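Local coordinates for uncharacterized protein (Thermus thermophilus, PDB 2DBS) that is of unknown function but forms a two-chain assembly and belongs to an uncharacterised family, each chain packing helices against a small mixed beta sheet, at residues Ala9-Val14 against Ala66-Gly71. Residues are numbered along the deposited sequence; the frame is centred on the assembly and turned at random.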
# COMPACT_ATOMS: atom_id res chain seq x y z
N ALA B 9 -2.43 -17.00 1.14
CA ALA B 9 -3.63 -17.77 0.81
C ALA B 9 -4.57 -17.68 1.99
O ALA B 9 -5.76 -17.44 1.84
CB ALA B 9 -3.26 -19.23 0.56
N GLU B 10 -4.02 -17.88 3.18
CA GLU B 10 -4.77 -17.79 4.42
C GLU B 10 -5.27 -16.35 4.60
O GLU B 10 -6.47 -16.11 4.80
CB GLU B 10 -3.86 -18.18 5.59
CG GLU B 10 -4.52 -18.04 6.94
CD GLU B 10 -3.56 -18.34 8.06
OE1 GLU B 10 -3.98 -18.25 9.23
OE2 GLU B 10 -2.39 -18.65 7.75
N LEU B 11 -4.35 -15.39 4.54
CA LEU B 11 -4.73 -13.99 4.70
C LEU B 11 -5.77 -13.53 3.69
O LEU B 11 -6.56 -12.62 3.97
CB LEU B 11 -3.49 -13.09 4.61
CG LEU B 11 -2.54 -13.05 5.81
CD1 LEU B 11 -1.45 -12.01 5.55
CD2 LEU B 11 -3.30 -12.69 7.08
N ASP B 12 -5.78 -14.15 2.52
CA ASP B 12 -6.73 -13.77 1.50
C ASP B 12 -8.08 -14.26 1.98
O ASP B 12 -9.11 -13.66 1.70
CB ASP B 12 -6.40 -14.41 0.17
CG ASP B 12 -7.06 -13.69 -0.99
OD1 ASP B 12 -8.30 -13.47 -0.92
OD2 ASP B 12 -6.35 -13.35 -1.96
N GLY B 13 -8.05 -15.37 2.72
CA GLY B 13 -9.27 -15.92 3.25
C GLY B 13 -9.85 -14.92 4.22
O GLY B 13 -11.02 -14.54 4.08
N VAL B 14 -9.04 -14.49 5.18
CA VAL B 14 -9.49 -13.53 6.20
C VAL B 14 -10.02 -12.26 5.56
O VAL B 14 -10.93 -11.63 6.08
CB VAL B 14 -8.35 -13.15 7.16
CG1 VAL B 14 -8.90 -12.28 8.29
CG2 VAL B 14 -7.69 -14.40 7.70
N ALA B 66 -4.42 -4.50 0.10
CA ALA B 66 -5.04 -4.79 1.36
C ALA B 66 -3.94 -4.78 2.40
O ALA B 66 -3.14 -5.71 2.47
CB ALA B 66 -5.69 -6.15 1.31
N LEU B 67 -3.88 -3.71 3.19
CA LEU B 67 -2.85 -3.57 4.23
C LEU B 67 -3.26 -4.33 5.48
O LEU B 67 -4.29 -4.04 6.08
CB LEU B 67 -2.61 -2.10 4.57
CG LEU B 67 -2.08 -1.21 3.44
CD1 LEU B 67 -2.02 0.25 3.89
CD2 LEU B 67 -0.71 -1.69 3.01
N PHE B 68 -2.44 -5.32 5.84
CA PHE B 68 -2.69 -6.19 6.96
C PHE B 68 -1.85 -5.91 8.18
O PHE B 68 -0.70 -5.49 8.08
CB PHE B 68 -2.46 -7.65 6.55
CG PHE B 68 -3.61 -8.26 5.79
CD1 PHE B 68 -3.97 -7.78 4.54
CD2 PHE B 68 -4.36 -9.29 6.36
CE1 PHE B 68 -5.06 -8.31 3.88
CE2 PHE B 68 -5.45 -9.82 5.70
CZ PHE B 68 -5.80 -9.33 4.46
N LEU B 69 -2.44 -6.17 9.34
CA LEU B 69 -1.77 -6.03 10.63
C LEU B 69 -2.24 -7.18 11.51
O LEU B 69 -3.44 -7.51 11.52
CB LEU B 69 -2.15 -4.72 11.32
CG LEU B 69 -1.03 -3.69 11.42
CD1 LEU B 69 -1.44 -2.61 12.39
CD2 LEU B 69 0.27 -4.37 11.86
N GLN B 70 -1.30 -7.79 12.23
CA GLN B 70 -1.56 -8.92 13.13
C GLN B 70 -2.57 -9.92 12.51
O GLN B 70 -3.52 -10.38 13.16
CB GLN B 70 -2.05 -8.42 14.50
CG GLN B 70 -1.24 -7.25 15.14
CD GLN B 70 0.16 -7.64 15.60
OE1 GLN B 70 0.37 -8.72 16.15
NE2 GLN B 70 1.13 -6.75 15.38
N GLY B 71 -2.36 -10.22 11.23
CA GLY B 71 -3.19 -11.18 10.54
C GLY B 71 -4.57 -10.76 10.12
O GLY B 71 -5.39 -11.62 9.81
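Leu11 and Phe68 turn CG the same way, anti to the carbonyl carbon and beside the backbone N (chi1 -76° and -80°), and this lays the leucine branch from helix 8-20 and the ring from strand 63-69 antiparallel to each other. Leu11 CD2 lies near the CD2-CE2 bond of the ring, 3.6 Å from Phe68 CD2, while Leu11 CB is 4.0 Å from Phe68 CE2. The CE2-CZ end of the ring is set obliquely against the helix backbone, with Phe68 CZ 3.4 Å from Leu11 O. The same leucine methyl, CD2, also meets Gly71 O at 3.6 Å, and Val14 CG1 touches that carbonyl oxygen at 3.9 Å. Gln70 and Gly71 form the hairpin turn into strand 72-79, both in the left-handed region, consistent with type I'; glycine readily takes the second position (phi 75°). Leu36 of the neighbouring strand 33-38 touches both Leu11 and Phe68, and Leu15 of the helix also meets the ring. Replacing Phe68 with an alanine would probably open a gap beneath the helix and leave Leu11 without its aromatic neighbour. The example illustrates how helix and strand end can meet through van der Waals contact, apolar groups and two carbonyl oxygens, with no hydrogen bond between these segments.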